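Local atomic coordinates of SidF, inhibitor of growth family, member 3 (Legionella pneumophila subsp. pneumophila, PDB entry 4FYE), a protein that probably removes the 3-phosphate from phosphatidylinositol 3,4,5-trisphosphate, acting as a phosphoinositide phosphatase of the bacterium Legionella pneumophila. Residues D311-T314 / N315-W319; L431-N434 / S435-K438. The protein carries 1 engineered substitution. All coordinates share one frame; numbering follows the deposited sequence.

Contact 1 (311-319) and contact 2 (431-438) lie in series along one chain, both within the phosphoinositide phosphatase region and on opposite sides of the chain's centre. Their centres are about 44 Å apart and their nearest atoms about 28 Å, so they do not touch. Contact 1 turns the chain from helix 284-311 into helix 315-320, where a threonine hydroxyl caps one helix N-H. Strand 353-360, helix 373-387 and strands 391-399 and 402-416 intervene. In contact 2 an aspartate, a few residues before helix 438-458, takes a hydroxyl and, weakly, one N-H. The two thus shape separate helix entries, packed against different helices, 335-349 and 373-387.

Contact 1 of 2, residues D311-T314 / N315-W319; sequences DRMT and NEDLW
T314 and D317 form a capping box at the start of helix 315-320, after the short loop that follows helix 284-311. Threonine suits the N-cap because its short hydroxyl side chain can curl back over the first turn: with chi1 at 69°, OG1 lies between the backbone N and the carbonyl carbon and faces the helix N-H groups. D317 N donates to T314 OG1 over 3.1 Å in a nearly straight bond (170°). The return bond runs from T314 N to D317 OD2, also 3.1 Å long, reaching the oxygen on its anti side and 32° out of the carboxylate plane. Aspartate is well chosen here, since its single methylene brings the acceptor back to the cap. A negative carboxylate at the N-terminal end of a helix should also interact favourably with the helix dipole. The helix proper begins with L318 N donating to T314 O. Beside the box, M313, just before the cap, meets L318, four residues after the cap (N' with N4), the pairing of a hydrophobic staple. M313 is long and flexible enough to bend at chi3 and cross the L318 side chain at about a right angle, while branched L318 also packs against R339, I343 and Y346 of helix 335-349. R339 further binds M313 O and N315 OD1, tying the turn to that helix. The staple closes with M313 CE 3.8 Å from L318 CD2.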
# COMPACT_ATOMS: atom_id res chain seq x y z
N ASP A 311 17.07 4.96 -1.70
CA ASP A 311 16.67 5.06 -3.12
C ASP A 311 16.34 6.49 -3.50
O ASP A 311 16.46 6.87 -4.67
CB ASP A 311 15.31 4.34 -3.35
CG ASP A 311 15.39 2.87 -3.23
OD1 ASP A 311 16.55 2.38 -2.97
OD2 ASP A 311 14.30 2.21 -3.39
N ARG A 312 15.75 7.22 -2.57
CA ARG A 312 15.34 8.57 -2.84
C ARG A 312 16.52 9.54 -2.76
O ARG A 312 16.33 10.71 -2.97
CB ARG A 312 14.21 8.99 -1.91
CG ARG A 312 12.93 8.30 -2.36
CD ARG A 312 11.78 8.17 -1.38
NE ARG A 312 11.39 9.40 -0.69
CZ ARG A 312 10.77 10.38 -1.31
NH1 ARG A 312 10.50 10.23 -2.59
NH2 ARG A 312 10.39 11.45 -0.66
N MET A 313 17.72 9.07 -2.48
CA MET A 313 18.88 9.96 -2.61
C MET A 313 19.72 9.80 -3.87
O MET A 313 20.08 8.68 -4.30
CB MET A 313 19.76 9.86 -1.38
CG MET A 313 18.91 10.29 -0.18
SD MET A 313 19.80 10.44 1.35
CE MET A 313 20.10 8.74 1.60
N THR A 314 20.02 10.94 -4.47
CA THR A 314 20.88 10.94 -5.64
C THR A 314 22.24 10.73 -5.08
O THR A 314 22.48 10.93 -3.88
CB THR A 314 20.80 12.28 -6.41
OG1 THR A 314 21.39 13.34 -5.62
CG2 THR A 314 19.29 12.63 -6.61
N ASN A 315 23.13 10.36 -5.96
CA ASN A 315 24.55 10.46 -5.67
C ASN A 315 25.05 11.79 -5.07
O ASN A 315 25.79 11.77 -4.10
CB ASN A 315 25.38 10.03 -6.87
CG ASN A 315 25.28 8.52 -7.12
OD1 ASN A 315 24.31 7.85 -6.70
ND2 ASN A 315 26.26 7.97 -7.80
N GLU A 316 24.63 12.94 -5.63
CA GLU A 316 25.03 14.25 -5.07
C GLU A 316 24.59 14.30 -3.59
O GLU A 316 25.38 14.71 -2.74
CB GLU A 316 24.35 15.40 -5.81
CG GLU A 316 25.22 16.27 -6.71
CD GLU A 316 24.59 17.67 -7.01
OE1 GLU A 316 25.35 18.66 -7.25
OE2 GLU A 316 23.32 17.79 -7.01
N ASP A 317 23.34 13.89 -3.33
CA ASP A 317 22.73 13.81 -1.98
C ASP A 317 23.57 12.97 -0.99
O ASP A 317 23.80 13.37 0.11
CB ASP A 317 21.34 13.19 -2.05
CG ASP A 317 20.25 14.14 -2.63
OD1 ASP A 317 20.42 15.39 -2.58
OD2 ASP A 317 19.20 13.62 -3.13
N LEU A 318 24.03 11.79 -1.37
CA LEU A 318 24.82 11.03 -0.44
C LEU A 318 26.19 11.71 -0.15
O LEU A 318 26.66 11.84 1.00
CB LEU A 318 25.01 9.61 -1.00
CG LEU A 318 23.77 8.77 -1.22
CD1 LEU A 318 23.98 7.77 -2.36
CD2 LEU A 318 23.43 8.00 0.03
N TRP A 319 26.84 12.15 -1.22
CA TRP A 319 28.02 12.91 -1.13
C TRP A 319 27.95 14.06 -0.16
O TRP A 319 28.91 14.29 0.61
CB TRP A 319 28.31 13.45 -2.51
CG TRP A 319 29.63 14.14 -2.64
CD1 TRP A 319 29.86 15.51 -2.76
CD2 TRP A 319 30.96 13.51 -2.67
NE1 TRP A 319 31.20 15.76 -2.87
CE2 TRP A 319 31.93 14.61 -2.81
CE3 TRP A 319 31.44 12.19 -2.59
CZ2 TRP A 319 33.31 14.38 -2.88
CZ3 TRP A 319 32.84 11.96 -2.66
CH2 TRP A 319 33.75 13.03 -2.79

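Contact 2 of 2, residues L431-N434 / S435-K438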
# COMPACT_ATOMS: atom_id res chain seq x y z
N LEU A 431 -23.75 -5.72 15.24
CA LEU A 431 -22.87 -6.24 14.19
C LEU A 431 -21.48 -5.67 14.19
O LEU A 431 -20.67 -6.07 13.44
CB LEU A 431 -23.45 -6.06 12.78
CG LEU A 431 -24.77 -6.75 12.57
CD1 LEU A 431 -25.28 -6.35 11.22
CD2 LEU A 431 -24.66 -8.26 12.76
N SER A 432 -21.19 -4.70 15.02
CA SER A 432 -19.83 -4.18 15.00
C SER A 432 -19.72 -3.25 16.19
O SER A 432 -20.72 -2.86 16.78
CB SER A 432 -19.56 -3.47 13.65
OG SER A 432 -18.26 -2.94 13.58
N ASP A 433 -18.49 -2.93 16.56
CA ASP A 433 -18.26 -2.15 17.73
C ASP A 433 -17.40 -0.98 17.17
O ASP A 433 -16.23 -1.16 16.90
CB ASP A 433 -17.51 -3.02 18.71
CG ASP A 433 -17.07 -2.27 19.98
OD1 ASP A 433 -17.42 -1.08 20.20
OD2 ASP A 433 -16.38 -2.91 20.80
N ASN A 434 -18.01 0.18 16.96
CA ASN A 434 -17.36 1.37 16.44
C ASN A 434 -16.25 1.93 17.34
O ASN A 434 -15.38 2.64 16.84
CB ASN A 434 -18.36 2.53 16.27
CG ASN A 434 -19.56 2.21 15.35
OD1 ASN A 434 -19.53 1.31 14.51
ND2 ASN A 434 -20.64 3.00 15.52
N SER A 435 -16.26 1.58 18.62
CA SER A 435 -15.39 2.18 19.62
C SER A 435 -13.97 1.60 19.78
O SER A 435 -13.14 2.22 20.47
CB SER A 435 -16.06 2.14 20.99
OG SER A 435 -15.86 0.85 21.56
N VAL A 436 -13.72 0.43 19.20
CA VAL A 436 -12.41 -0.20 19.24
C VAL A 436 -11.23 0.73 18.84
O VAL A 436 -10.17 0.60 19.40
CB VAL A 436 -12.36 -1.42 18.28
CG1 VAL A 436 -10.93 -1.99 18.24
CG2 VAL A 436 -13.34 -2.48 18.73
N THR A 437 -11.41 1.62 17.87
CA THR A 437 -10.35 2.40 17.24
C THR A 437 -10.46 3.86 17.69
O THR A 437 -9.61 4.69 17.29
CB THR A 437 -10.49 2.42 15.68
OG1 THR A 437 -11.81 2.94 15.36
CG2 THR A 437 -10.29 1.04 15.06
N LYS A 438 -11.51 4.18 18.45
CA LYS A 438 -11.77 5.56 18.93
C LYS A 438 -10.49 6.20 19.49
O LYS A 438 -10.08 7.27 19.01
CB LYS A 438 -12.89 5.59 19.99
CG LYS A 438 -13.57 6.96 20.18
CD LYS A 438 -14.19 7.18 21.58
CE LYS A 438 -13.43 8.15 22.54
NZ LYS A 438 -12.04 8.58 22.14
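D433 and S435 meet in an Asx turn, its defining N-H bond a weak one, in the loop that runs from strand 402-416 into helix 438-458. The tight part centres on one carboxylate oxygen that takes two bonds from the same residue. S435 OG donates to D433 OD1 over 2.8 Å, arriving on the syn side and 28° out of the carboxylate plane, whereas S435 N reaches the same OD1 by the weak bond of 3.3 Å. Aspartate fits because its carboxylate is near enough to reach forward to the backbone N-H two residues on: chi1 of 175° sets CG opposite the backbone N and beside the carbonyl carbon. Serine suits its place because its small hydroxyl supplies the shorter bond. The other oxygen, OD2, has a weak, long ion pair with R367. V436 crosses the D433 side chain at about a right angle and leans on F377 of helix 373-387, a place for a compact branched apolar residue. T437 touches the same phenylalanine and brings OG1 within 3.9 Å of N434 O, a contact rather than a bond.

The solvent side is looser. K438 is an exposed residue whose chain runs away from 431-434. S435 is exposed too, yet gripped by D433 OD1. N434 turns from 435-438 but is anchored to the neighbouring loop, its ND2 donating to V425 O, a job for an amide N-H. Back at the turn, V436 CG2 sits 3.7 Å from D433 OD2 and equally far from D433 O.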